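Long-range contacts in Poly(Beta-D-mannuronate) lyase (Pseudopedobacter saltans, PDB 7O79), which probably cleaves poly(beta-D-mannuronate) stretches of alginate by a lyase reaction, as a beta-helical member of polysaccharide lyase family 6: residues K137-P142 with D169-E173; G234-N240 with R259-H265; K295-I299 with R308-Y312. One frame throughout, in Å; residues are numbered along the deposited sequence.

Contact 1 (K137-P142 with D169-E173); sequences KNNMQP and DNGRE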
ATOM      1  N   LYS A 137      -6.859 -13.700  -3.546  1.00 25.44           N
ATOM      2  CA  LYS A 137      -6.052 -14.134  -2.410  1.00 24.97           C
ATOM      3  C   LYS A 137      -6.895 -14.149  -1.136  1.00 31.45           C
ATOM      4  O   LYS A 137      -7.613 -13.187  -0.835  1.00 26.02           O
ATOM      5  CB  LYS A 137      -4.840 -13.229  -2.224  1.00 27.33           C
ATOM      6  CG  LYS A 137      -3.890 -13.738  -1.150  1.00 23.28           C
ATOM      7  CD  LYS A 137      -2.791 -12.729  -0.826  1.00 23.25           C
ATOM      8  CE  LYS A 137      -1.577 -13.437  -0.283  1.00 22.40           C
ATOM      9  NZ  LYS A 137      -1.687 -13.613   1.212  1.00 23.27           N
ATOM     10  N   ASN A 138      -6.827 -15.255  -0.386  1.00 28.47           N
ATOM     11  CA  ASN A 138      -7.743 -15.418   0.731  1.00 27.60           C
ATOM     12  C   ASN A 138      -7.064 -15.862   2.022  1.00 28.69           C
ATOM     13  O   ASN A 138      -7.762 -16.143   3.002  1.00 31.68           O
ATOM     14  CB  ASN A 138      -8.878 -16.380   0.346  1.00 28.33           C
ATOM     15  CG  ASN A 138      -8.438 -17.839   0.273  1.00 33.24           C
ATOM     16  OD1 ASN A 138      -7.268 -18.167   0.462  1.00 29.88           O
ATOM     17  ND2 ASN A 138      -9.399 -18.726   0.036  1.00 27.90           N
ATOM     18  N   ASN A 139      -5.735 -15.889   2.072  1.00 27.09           N
ATOM     19  CA  ASN A 139      -4.993 -16.332   3.247  1.00 25.63           C
ATOM     20  C   ASN A 139      -4.241 -15.170   3.886  1.00 27.94           C
ATOM     21  O   ASN A 139      -4.167 -14.060   3.345  1.00 28.90           O
ATOM     22  CB  ASN A 139      -4.007 -17.449   2.886  1.00 29.85           C
ATOM     23  CG  ASN A 139      -2.970 -17.008   1.848  1.00 28.29           C
ATOM     24  OD1 ASN A 139      -3.222 -16.107   1.047  1.00 27.06           O
ATOM     25  ND2 ASN A 139      -1.799 -17.634   1.878  1.00 25.45           N
ATOM     26  N   MET A 140      -3.658 -15.459   5.048  1.00 25.78           N
ATOM     27  CA  MET A 140      -2.859 -14.503   5.795  1.00 27.26           C
ATOM     28  C   MET A 140      -1.663 -14.031   4.963  1.00 24.67           C
ATOM     29  O   MET A 140      -1.258 -14.679   3.998  1.00 25.32           O
ATOM     30  CB  MET A 140      -2.378 -15.139   7.104  1.00 26.99           C
ATOM     31  CG  MET A 140      -3.433 -15.274   8.227  1.00 31.20           C
ATOM     32  SD  MET A 140      -4.714 -13.983   8.330  1.00 29.79           S
ATOM     33  CE  MET A 140      -3.771 -12.605   8.951  1.00 29.99           C
ATOM     34  N   GLN A 141      -1.096 -12.865   5.363  1.00 25.45           N
ATOM     35  CA  GLN A 141       0.047 -12.153   4.770  1.00 26.03           C
ATOM     36  C   GLN A 141      -0.413 -11.159   3.712  1.00 24.52           C
ATOM     37  O   GLN A 141      -1.360 -11.424   2.963  1.00 23.07           O
ATOM     38  CB  GLN A 141       1.086 -13.123   4.193  1.00 22.75           C
ATOM     39  CG  GLN A 141       1.774 -13.905   5.289  1.00 28.51           C
ATOM     40  CD  GLN A 141       2.626 -12.997   6.151  1.00 33.33           C
ATOM     41  OE1 GLN A 141       2.261 -12.656   7.269  1.00 37.34           O
ATOM     42  NE2 GLN A 141       3.850 -12.748   5.694  1.00 33.93           N
ATOM     43  N   PRO A 142       0.228 -10.000   3.643  1.00 23.84           N
ATOM     44  CA  PRO A 142      -0.115  -9.028   2.599  1.00 22.57           C
ATOM     45  C   PRO A 142       0.001  -9.642   1.209  1.00 24.20           C
ATOM     46  O   PRO A 142       0.766 -10.584   0.978  1.00 26.41           O
ATOM     47  CB  PRO A 142       0.910  -7.906   2.802  1.00 23.71           C
ATOM     48  CG  PRO A 142       1.404  -8.056   4.207  1.00 24.15           C
ATOM     49  CD  PRO A 142       1.269  -9.525   4.567  1.00 24.86           C
ATOM     50  N   ASP A 169      -8.948  -9.796   9.377  1.00 25.02           N
ATOM     51  CA  ASP A 169      -7.730 -10.392   9.934  1.00 29.62           C
ATOM     52  C   ASP A 169      -6.556  -9.478   9.617  1.00 28.63           C
ATOM     53  O   ASP A 169      -6.052  -9.507   8.491  1.00 25.10           O
ATOM     54  CB  ASP A 169      -7.469 -11.782   9.363  1.00 26.58           C
ATOM     55  CG  ASP A 169      -8.523 -12.777   9.757  1.00 31.33           C
ATOM     56  OD1 ASP A 169      -8.357 -13.403  10.820  1.00 35.84           O
ATOM     57  OD2 ASP A 169      -9.504 -12.939   8.992  1.00 26.36           O
ATOM     58  N   ASN A 170      -6.115  -8.697  10.605  1.00 28.50           N
ATOM     59  CA  ASN A 170      -4.917  -7.880  10.444  1.00 30.73           C
ATOM     60  C   ASN A 170      -3.760  -8.699   9.879  1.00 30.85           C
ATOM     61  O   ASN A 170      -3.440  -9.782  10.376  1.00 26.75           O
ATOM     62  CB  ASN A 170      -4.512  -7.270  11.784  1.00 29.16           C
ATOM     63  CG  ASN A 170      -3.653  -6.043  11.615  1.00 31.23           C
ATOM     64  OD1 ASN A 170      -3.906  -5.212  10.750  1.00 37.55           O
ATOM     65  ND2 ASN A 170      -2.619  -5.929  12.429  1.00 34.42           N
ATOM     66  N   GLY A 171      -3.116  -8.161   8.851  1.00 28.00           N
ATOM     67  CA  GLY A 171      -2.135  -8.916   8.111  1.00 23.82           C
ATOM     68  C   GLY A 171      -2.616  -9.405   6.772  1.00 24.70           C
ATOM     69  O   GLY A 171      -1.927 -10.212   6.151  1.00 26.56           O
ATOM     70  N   ARG A 172      -3.769  -8.941   6.302  1.00 23.01           N
ATOM     71  CA  ARG A 172      -4.243  -9.203   4.944  1.00 24.04           C
ATOM     72  C   ARG A 172      -4.384  -7.899   4.160  1.00 23.21           C
ATOM     73  O   ARG A 172      -5.374  -7.672   3.459  1.00 26.62           O
ATOM     74  CB  ARG A 172      -5.553  -9.993   4.969  1.00 24.84           C
ATOM     75  CG  ARG A 172      -5.393 -11.385   5.596  1.00 23.26           C
ATOM     76  CD  ARG A 172      -6.646 -12.236   5.364  1.00 26.63           C
ATOM     77  NE  ARG A 172      -6.859 -12.396   3.932  1.00 24.60           N
ATOM     78  CZ  ARG A 172      -7.990 -12.103   3.307  1.00 26.66           C
ATOM     79  NH1 ARG A 172      -9.025 -11.635   4.002  1.00 26.56           N
ATOM     80  NH2 ARG A 172      -8.078 -12.255   1.985  1.00 26.07           N
ATOM     81  N   GLU A 173      -3.403  -7.007   4.310  1.00 22.77           N
ATOM     82  CA  GLU A 173      -3.322  -5.800   3.502  1.00 22.06           C
ATOM     83  C   GLU A 173      -3.108  -6.166   2.040  1.00 23.29           C
ATOM     84  O   GLU A 173      -2.687  -7.279   1.704  1.00 22.92           O
ATOM     85  CB  GLU A 173      -2.162  -4.909   3.973  1.00 22.76           C
ATOM     86  CG  GLU A 173      -2.219  -4.511   5.448  1.00 23.09           C
ATOM     87  CD  GLU A 173      -1.533  -5.500   6.375  1.00 25.25           C
ATOM     88  OE1 GLU A 173      -1.195  -5.098   7.509  1.00 22.96           O
ATOM     89  OE2 GLU A 173      -1.333  -6.674   5.975  1.00 24.70           O
TER
HETATM   90  O   HOH W   1      -5.171 -12.219   1.505  1.00 25.95           O
HETATM   91  O   HOH W   2      -3.623 -10.111   1.935  1.00 25.19           O

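Contact 2 (G234-N240 with R259-H265); sequences GRSGNFN and RLAGQGH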
ATOM      1  N   GLY A 234      -1.139   5.616   6.022  1.00 22.22           N
ATOM      2  CA  GLY A 234       0.195   5.774   6.580  1.00 21.14           C
ATOM      3  C   GLY A 234       0.196   5.364   8.048  1.00 20.78           C
ATOM      4  O   GLY A 234      -0.144   6.159   8.923  1.00 22.64           O
ATOM      5  N   ARG A 235       0.520   4.106   8.334  1.00 22.00           N
ATOM      6  CA  ARG A 235       0.467   3.610   9.714  1.00 23.31           C
ATOM      7  C   ARG A 235       1.682   4.041  10.530  1.00 21.46           C
ATOM      8  O   ARG A 235       1.547   4.429  11.697  1.00 20.66           O
ATOM      9  CB  ARG A 235       0.361   2.085   9.714  1.00 19.27           C
ATOM     10  CG  ARG A 235       0.472   1.445  11.099  1.00 21.60           C
ATOM     11  CD  ARG A 235      -0.626   1.902  12.066  1.00 26.39           C
ATOM     12  NE  ARG A 235      -0.464   1.273  13.371  1.00 23.77           N
ATOM     13  CZ  ARG A 235       0.346   1.710  14.334  1.00 28.83           C
ATOM     14  NH1 ARG A 235       1.043   2.844  14.177  1.00 21.92           N
ATOM     15  NH2 ARG A 235       0.430   1.029  15.481  1.00 24.21           N
ATOM     16  N   SER A 236       2.870   3.931   9.942  1.00 19.11           N
ATOM     17  CA  SER A 236       4.124   4.307  10.581  1.00 21.97           C
ATOM     18  C   SER A 236       4.947   5.094   9.576  1.00 20.75           C
ATOM     19  O   SER A 236       4.644   5.118   8.376  1.00 23.09           O
ATOM     20  CB  SER A 236       4.904   3.077  11.075  1.00 22.39           C
ATOM     21  OG  SER A 236       4.291   2.568  12.237  1.00 30.18           O
ATOM     22  N   GLY A 237       5.994   5.753  10.073  1.00 23.43           N
ATOM     23  CA  GLY A 237       6.888   6.485   9.196  1.00 20.31           C
ATOM     24  C   GLY A 237       6.435   7.900   8.910  1.00 19.47           C
ATOM     25  O   GLY A 237       5.418   8.397   9.412  1.00 21.21           O
ATOM     26  N   ASN A 238       7.233   8.562   8.071  1.00 18.03           N
ATOM     27  CA  ASN A 238       7.180  10.000   7.880  1.00 20.56           C
ATOM     28  C   ASN A 238       7.461  10.348   6.421  1.00 22.48           C
ATOM     29  O   ASN A 238       8.030   9.557   5.673  1.00 20.17           O
ATOM     30  CB  ASN A 238       8.167  10.736   8.815  1.00 23.68           C
ATOM     31  CG  ASN A 238       7.972  10.372  10.290  1.00 26.32           C
ATOM     32  OD1 ASN A 238       6.979  10.772  10.901  1.00 23.75           O
ATOM     33  ND2 ASN A 238       8.900   9.606  10.859  1.00 24.41           N
ATOM     34  N   PHE A 239       7.051  11.556   6.028  1.00 23.84           N
ATOM     35  CA  PHE A 239       7.295  12.083   4.674  1.00 24.27           C
ATOM     36  C   PHE A 239       6.779  11.136   3.584  1.00 22.14           C
ATOM     37  O   PHE A 239       7.485  10.790   2.631  1.00 21.82           O
ATOM     38  CB  PHE A 239       8.780  12.406   4.471  1.00 22.05           C
ATOM     39  CG  PHE A 239       9.422  13.045   5.671  1.00 24.60           C
ATOM     40  CD1 PHE A 239       9.200  14.383   5.955  1.00 27.27           C
ATOM     41  CD2 PHE A 239      10.268  12.324   6.495  1.00 23.99           C
ATOM     42  CE1 PHE A 239       9.785  14.974   7.063  1.00 29.55           C
ATOM     43  CE2 PHE A 239      10.852  12.912   7.593  1.00 27.69           C
ATOM     44  CZ  PHE A 239      10.615  14.236   7.875  1.00 25.41           C
ATOM     45  N   ASN A 240       5.525  10.717   3.715  1.00 20.06           N
ATOM     46  CA  ASN A 240       4.907   9.930   2.662  1.00 20.66           C
ATOM     47  C   ASN A 240       4.042  10.818   1.781  1.00 18.75           C
ATOM     48  O   ASN A 240       3.587  11.880   2.201  1.00 20.32           O
ATOM     49  CB  ASN A 240       4.093   8.778   3.243  1.00 16.75           C
ATOM     50  CG  ASN A 240       4.989   7.666   3.761  1.00 20.03           C
ATOM     51  OD1 ASN A 240       5.899   7.212   3.048  1.00 21.35           O
ATOM     52  ND2 ASN A 240       4.778   7.258   5.007  1.00 17.51           N
ATOM     53  N   ARG A 259      -5.868   7.818   5.797  1.00 22.20           N
ATOM     54  CA  ARG A 259      -5.554   7.912   7.218  1.00 18.96           C
ATOM     55  C   ARG A 259      -4.045   7.971   7.428  1.00 20.45           C
ATOM     56  O   ARG A 259      -3.305   7.157   6.864  1.00 21.16           O
ATOM     57  CB  ARG A 259      -6.146   6.736   7.981  1.00 19.81           C
ATOM     58  CG  ARG A 259      -5.514   6.523   9.328  1.00 20.22           C
ATOM     59  CD  ARG A 259      -6.430   5.762  10.260  1.00 21.27           C
ATOM     60  NE  ARG A 259      -6.434   4.314  10.062  1.00 21.57           N
ATOM     61  CZ  ARG A 259      -5.584   3.453  10.626  1.00 26.42           C
ATOM     62  NH1 ARG A 259      -4.581   3.887  11.387  1.00 21.69           N
ATOM     63  NH2 ARG A 259      -5.727   2.147  10.413  1.00 19.29           N
ATOM     64  N   LEU A 260      -3.586   8.936   8.237  1.00 20.02           N
ATOM     65  CA  LEU A 260      -2.156   9.147   8.433  1.00 19.45           C
ATOM     66  C   LEU A 260      -1.797   9.215   9.909  1.00 21.25           C
ATOM     67  O   LEU A 260      -2.520   9.826  10.707  1.00 20.67           O
ATOM     68  CB  LEU A 260      -1.648  10.459   7.797  1.00 20.81           C
ATOM     69  CG  LEU A 260      -1.314  10.562   6.309  1.00 22.63           C
ATOM     70  CD1 LEU A 260      -0.181   9.589   5.940  1.00 22.87           C
ATOM     71  CD2 LEU A 260      -2.529  10.379   5.450  1.00 24.65           C
ATOM     72  N   ALA A 261      -0.644   8.636  10.247  1.00 18.38           N
ATOM     73  CA  ALA A 261       0.161   9.056  11.394  1.00 18.23           C
ATOM     74  C   ALA A 261       1.495   9.587  10.879  1.00 21.51           C
ATOM     75  O   ALA A 261       1.968   9.169   9.816  1.00 20.81           O
ATOM     76  CB  ALA A 261       0.405   7.896  12.368  1.00 18.46           C
ATOM     77  N   GLY A 262       2.107  10.513  11.621  1.00 18.74           N
ATOM     78  CA  GLY A 262       3.465  10.930  11.320  1.00 21.87           C
ATOM     79  C   GLY A 262       3.540  12.310  10.679  1.00 24.62           C
ATOM     80  O   GLY A 262       2.536  12.984  10.432  1.00 19.80           O
ATOM     81  N   GLN A 263       4.778  12.724  10.405  1.00 18.75           N
ATOM     82  CA  GLN A 263       5.037  14.114  10.081  1.00 26.00           C
ATOM     83  C   GLN A 263       5.481  14.279   8.632  1.00 23.25           C
ATOM     84  O   GLN A 263       6.043  13.364   8.022  1.00 21.58           O
ATOM     85  CB  GLN A 263       6.084  14.715  11.027  1.00 25.31           C
ATOM     86  CG  GLN A 263       7.485  14.146  10.872  1.00 25.15           C
ATOM     87  CD  GLN A 263       8.477  14.771  11.864  1.00 32.71           C
ATOM     88  OE1 GLN A 263       8.455  14.461  13.061  1.00 36.35           O
ATOM     89  NE2 GLN A 263       9.341  15.653  11.366  1.00 30.51           N
ATOM     90  N   GLY A 264       5.195  15.462   8.090  1.00 20.88           N
ATOM     91  CA  GLY A 264       5.730  15.866   6.810  1.00 20.46           C
ATOM     92  C   GLY A 264       5.041  15.290   5.601  1.00 21.97           C
ATOM     93  O   GLY A 264       5.596  15.387   4.498  1.00 23.04           O
ATOM     94  N   HIS A 265       3.862  14.689   5.764  1.00 15.90           N
ATOM     95  CA  HIS A 265       3.162  14.073   4.643  1.00 18.53           C
ATOM     96  C   HIS A 265       2.624  15.121   3.680  1.00 21.30           C
ATOM     97  O   HIS A 265       2.370  16.268   4.058  1.00 22.83           O
ATOM     98  CB  HIS A 265       2.007  13.203   5.146  1.00 19.26           C
ATOM     99  CG  HIS A 265       2.442  12.125   6.084  1.00 20.54           C
ATOM    100  ND1 HIS A 265       3.499  11.285   5.809  1.00 17.76           N
ATOM    101  CD2 HIS A 265       2.009  11.796   7.327  1.00 19.66           C
ATOM    102  CE1 HIS A 265       3.659  10.444   6.819  1.00 19.34           C
ATOM    103  NE2 HIS A 265       2.772  10.737   7.752  1.00 18.01           N
TER
HETATM  104  O   HOH W   3      -2.473   5.955  10.994  1.00 23.97           O
HETATM  105  O   HOH W   4       2.947   7.063   7.563  1.00 20.19           O
HETATM  106  O   HOH W   5       6.117  13.946   1.791  1.00 32.62           O

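Contact 3 (K295-I299 with R308-Y312); sequences KYEPI and RVPRY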
ATOM      1  N   LYS A 295       1.110   3.756  34.699  1.00 24.79           N
ATOM      2  CA  LYS A 295       0.590   2.648  33.905  1.00 28.05           C
ATOM      3  C   LYS A 295       1.184   2.566  32.505  1.00 26.30           C
ATOM      4  O   LYS A 295       0.910   1.586  31.798  1.00 24.73           O
ATOM      5  CB  LYS A 295      -0.940   2.743  33.806  1.00 28.91           C
ATOM      6  CG  LYS A 295      -1.603   2.860  35.181  1.00 30.93           C
ATOM      7  CD  LYS A 295      -2.959   2.218  35.209  1.00 35.40           C
ATOM      8  CE  LYS A 295      -3.531   2.196  36.642  1.00 42.89           C
ATOM      9  NZ  LYS A 295      -2.594   1.551  37.612  1.00 46.01           N
ATOM     10  N   TYR A 296       1.992   3.548  32.103  1.00 23.30           N
ATOM     11  CA  TYR A 296       2.545   3.594  30.751  1.00 23.79           C
ATOM     12  C   TYR A 296       3.342   2.338  30.440  1.00 24.42           C
ATOM     13  O   TYR A 296       4.251   1.969  31.188  1.00 23.93           O
ATOM     14  CB  TYR A 296       3.410   4.846  30.598  1.00 23.48           C
ATOM     15  CG  TYR A 296       4.086   5.023  29.251  1.00 23.15           C
ATOM     16  CD1 TYR A 296       3.427   4.752  28.062  1.00 23.76           C
ATOM     17  CD2 TYR A 296       5.378   5.510  29.177  1.00 23.96           C
ATOM     18  CE1 TYR A 296       4.062   4.940  26.826  1.00 22.65           C
ATOM     19  CE2 TYR A 296       6.012   5.712  27.960  1.00 20.44           C
ATOM     20  CZ  TYR A 296       5.365   5.423  26.797  1.00 22.64           C
ATOM     21  OH  TYR A 296       6.031   5.620  25.607  1.00 21.69           O
ATOM     22  N   GLU A 297       2.979   1.667  29.338  1.00 25.57           N
ATOM     23  CA  GLU A 297       3.715   0.515  28.826  1.00 24.62           C
ATOM     24  C   GLU A 297       4.338   0.907  27.491  1.00 25.51           C
ATOM     25  O   GLU A 297       3.694   0.790  26.430  1.00 24.04           O
ATOM     26  CB  GLU A 297       2.804  -0.708  28.671  1.00 27.17           C
ATOM     27  CG  GLU A 297       2.023  -1.028  29.957  1.00 34.05           C
ATOM     28  CD  GLU A 297       0.978  -2.135  29.781  1.00 43.26           C
ATOM     29  OE1 GLU A 297       0.590  -2.750  30.801  1.00 43.37           O
ATOM     30  OE2 GLU A 297       0.585  -2.423  28.627  1.00 41.37           O
ATOM     31  N   PRO A 298       5.587   1.368  27.481  1.00 25.44           N
ATOM     32  CA  PRO A 298       6.189   1.844  26.231  1.00 24.36           C
ATOM     33  C   PRO A 298       6.473   0.721  25.252  1.00 24.64           C
ATOM     34  O   PRO A 298       6.707  -0.429  25.629  1.00 24.11           O
ATOM     35  CB  PRO A 298       7.487   2.514  26.699  1.00 24.38           C
ATOM     36  CG  PRO A 298       7.853   1.763  27.946  1.00 27.08           C
ATOM     37  CD  PRO A 298       6.524   1.453  28.619  1.00 26.12           C
ATOM     38  N   ILE A 299       6.436   1.075  23.969  1.00 24.44           N
ATOM     39  CA  ILE A 299       6.908   0.195  22.907  1.00 22.68           C
ATOM     40  C   ILE A 299       8.428   0.329  22.885  1.00 25.46           C
ATOM     41  O   ILE A 299       8.954   1.402  22.589  1.00 21.38           O
ATOM     42  CB  ILE A 299       6.303   0.558  21.544  1.00 23.26           C
ATOM     43  CG1 ILE A 299       4.762   0.594  21.597  1.00 25.39           C
ATOM     44  CG2 ILE A 299       6.812  -0.388  20.467  1.00 20.94           C
ATOM     45  CD1 ILE A 299       4.082  -0.740  21.930  1.00 25.42           C
ATOM     46  N   ARG A 308      12.650   3.707  23.180  1.00 22.92           N
ATOM     47  CA  ARG A 308      11.248   3.402  22.926  1.00 21.72           C
ATOM     48  C   ARG A 308      10.766   4.232  21.742  1.00 26.50           C
ATOM     49  O   ARG A 308      11.413   5.199  21.353  1.00 24.89           O
ATOM     50  CB  ARG A 308      10.402   3.667  24.175  1.00 25.06           C
ATOM     51  CG  ARG A 308      10.512   5.072  24.725  1.00 23.03           C
ATOM     52  CD  ARG A 308       9.631   5.240  25.957  1.00 27.18           C
ATOM     53  NE  ARG A 308       9.840   6.517  26.641  1.00 27.90           N
ATOM     54  CZ  ARG A 308      10.600   6.660  27.725  1.00 26.74           C
ATOM     55  NH1 ARG A 308      11.236   5.610  28.223  1.00 26.81           N
ATOM     56  NH2 ARG A 308      10.744   7.852  28.295  1.00 26.38           N
ATOM     57  N   VAL A 309       9.632   3.829  21.161  1.00 26.93           N
ATOM     58  CA  VAL A 309       9.017   4.555  20.050  1.00 25.31           C
ATOM     59  C   VAL A 309       7.530   4.775  20.370  1.00 27.12           C
ATOM     60  O   VAL A 309       6.966   4.096  21.234  1.00 24.09           O
ATOM     61  CB  VAL A 309       9.181   3.810  18.704  1.00 25.31           C
ATOM     62  CG1 VAL A 309      10.657   3.673  18.351  1.00 26.46           C
ATOM     63  CG2 VAL A 309       8.499   2.438  18.754  1.00 28.75           C
ATOM     64  N   PRO A 310       6.892   5.732  19.697  1.00 25.10           N
ATOM     65  CA  PRO A 310       5.453   5.901  19.919  1.00 22.03           C
ATOM     66  C   PRO A 310       4.676   4.825  19.192  1.00 24.15           C
ATOM     67  O   PRO A 310       5.106   4.304  18.159  1.00 23.53           O
ATOM     68  CB  PRO A 310       5.143   7.296  19.350  1.00 25.59           C
ATOM     69  CG  PRO A 310       6.345   7.755  18.653  1.00 27.68           C
ATOM     70  CD  PRO A 310       7.453   6.773  18.813  1.00 26.88           C
ATOM     71  N   ARG A 311       3.512   4.493  19.767  1.00 21.02           N
ATOM     72  CA  ARG A 311       2.553   3.632  19.081  1.00 24.10           C
ATOM     73  C   ARG A 311       2.103   4.257  17.763  1.00 24.35           C
ATOM     74  O   ARG A 311       1.948   3.553  16.758  1.00 23.97           O
ATOM     75  CB  ARG A 311       1.347   3.369  19.986  1.00 23.98           C
ATOM     76  CG  ARG A 311       1.594   2.276  21.059  1.00 20.01           C
ATOM     77  CD  ARG A 311       0.554   2.377  22.168  1.00 18.72           C
ATOM     78  NE  ARG A 311       0.668   1.225  23.067  1.00 26.71           N
ATOM     79  CZ  ARG A 311       1.447   1.193  24.145  1.00 26.69           C
ATOM     80  NH1 ARG A 311       2.159   2.263  24.487  1.00 21.50           N
ATOM     81  NH2 ARG A 311       1.507   0.098  24.888  1.00 23.37           N
ATOM     82  N   TYR A 312       1.872   5.576  17.757  1.00 25.30           N
ATOM     83  CA  TYR A 312       1.524   6.344  16.554  1.00 25.21           C
ATOM     84  C   TYR A 312       2.345   7.632  16.528  1.00 21.51           C
ATOM     85  O   TYR A 312       2.455   8.312  17.550  1.00 23.65           O
ATOM     86  CB  TYR A 312       0.013   6.677  16.510  1.00 22.54           C
ATOM     87  CG  TYR A 312      -0.855   5.454  16.273  1.00 26.71           C
ATOM     88  CD1 TYR A 312      -1.235   4.638  17.337  1.00 27.59           C
ATOM     89  CD2 TYR A 312      -1.267   5.096  14.988  1.00 24.72           C
ATOM     90  CE1 TYR A 312      -1.995   3.500  17.138  1.00 27.17           C
ATOM     91  CE2 TYR A 312      -2.050   3.965  14.778  1.00 26.56           C
ATOM     92  CZ  TYR A 312      -2.406   3.171  15.867  1.00 29.38           C
ATOM     93  OH  TYR A 312      -3.181   2.045  15.702  1.00 29.71           O
TER
HETATM   94  O   HOH W   6       5.290   3.873  23.520  1.00 23.30           O

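Contact 1 (K137-P142 with D169-E173)
Arg-172 and Met-140 cross at about a right angle, the thioether lying against the aliphatic half of the arginine with SD 3.8 Å from Arg-172 CG. Bent at both chi2 and chi3, the methionine doubles back although its CB points away from 169-173. Its SD thus also meets the CB of Asp-169, and its CE comes to 3.2 Å from Asn-170 O. A side chain at Gly-171 would press on this methyl.

A bend at chi3 (61°) turns the Arg-172 guanidinium along the backbone of 137-139. NE donates to Asn-139 O at 3.2 Å, the acceptor in the guanidinium plane but the donor well above the carbonyl plane, and Asn-138 O lies over one face of the group. A water links NH2 to the same Asn-139 O, while NH1 bonds Pro-165 O beyond the two segments.

Pro-142 and Glu-173 run side by side, CG of the proline 3.5 Å from OE2 of the glutamate, and Pro-142 CA makes a CA-H...O contact with Glu-173 O. Next to it Gln-141 N gives Gly-171 O a weak bond.

Lys-137 NZ bonds Asn-139 OD1, Gln-141 O and, outside the contact, Tyr-117 O. Lys-137 NZ and Arg-172 NE, 6.0 Å apart, thus both face carbonyl oxygens, whose dipoles probably offset their repulsion; of the two, Arg-172 ties its coil to the preceding one through Asn-139 O.

Contact 2 (G234-N240 with R259-H265)
His-265 and Asn-240 lie side by side and point the same way, the imidazole and amide planes only 5° apart. Asn-240 N donates to His-265 ND1 at 3.0 Å, within the ring plane, and at the other side of the ring NE2 donates to Ala-261 O at 2.7 Å. Both ring nitrogens are therefore engaged, which fixes the rotation of the imidazole. Its faces are covered as well: Leu-260 CD1 sits over one, toward the rim, and Gln-263 O over the centre of the opposite one.

Asn-238 meets Gln-263 with its amide turned 71° from that of the glutamine. Its OD1 takes the straight N-H of Gln-263 on a lone pair at 3.0 Å and also touches Gln-263 CG, while ND2 turns to Glu-185 O outside the contact. The neighbouring Phe-239 N bonds Gln-263 O, and this carbonyl stands 3.9 Å over one face of the phenyl ring, offset toward the rim. The Gln-263 chain, extended beyond CG, runs alongside the ring and brings NE2 to 4.0 Å from Phe-239 CZ. Gly-264 passes the ring at CD1, where a CB would clash, just as one on Gly-262 would strike Gly-237 O.

Before these turns the backbones pair as parallel strands: Gly-234 N donates to Arg-259 O, and Ala-261 N donates to Gly-234 O, the latter at 2.9 Å, with Leu-260 CD1 against the bare CA of Gly-234. Asn-240 also reaches the preceding coil, where its OD1 accepts from Asn-218 N. In-register parallel strands followed by superimposed turns are characteristic of the right-handed parallel beta-helix of the pectate lyase-like clan.

Contact 3 (K295-I299 with R308-Y312)
This is a surface contact within the long excursion between strands 280-283 and 319-328, where Arg-311 folds back onto the backbone of Glu-297 and the side chain of Ile-299. The arginine grips Glu-297 O end-on with two nitrogens, NH2 at 2.8 Å and NH1 at 2.9 Å. The oxygen lies close to the guanidinium plane; NH2 approaches in the carbonyl plane, NH1 from above it. Ile-299 CD1 covers the centre of one guanidinium face, and CG1 of the isoleucine packs on Arg-311 CG at 3.6 Å. NH1 also forms a salt bridge with Glu-286.

Val-309 N donates to Ile-299 O, a bond that links two very short, loosely paired antiparallel pieces, 299-300 and 308-309, which are not part of the parallel strand rows of the beta-helix. Across this link the CG2 methyls of Ile-299 and Val-309 touch at 3.7 Å. A leucine in place of Arg-311 would probably leave the Glu-297 carbonyl without its pair of N-H donors and Glu-286 without its cationic mate.

Tyr-296, with CG anti to the backbone N (chi1 179°), extends its ring between the two arginines. Its OH donates to a water that bridges Ile-299 N and Val-309 O, and lies 3.6 Å from Arg-308 CD. The same CD rests on Pro-298 CB at 3.5 Å, while Arg-308 NE bonds Ile-288 O.

The three contacts follow one another along the chain. Contacts 1 and 2 border the same parallel row of beta-helix strands, with centres about 22 Å apart, but at opposite strand ends: contact 1 joins the loops leading into strands 144-146 and 175-177, contact 2 the turns leaving 230-236 and 255-260. Contact 3 belongs to the excursion after 280-283, the next strand of that row. Its centre is about 17 Å from that of contact 2, and the two touch: Arg-235 NH1 probably bonds Arg-311 O at 2.8 Å, and the Arg-235 guanidinium makes a cation-pi contact with Tyr-312. The long loop is thereby tied to the strand row, whereas contact 1 touches neither.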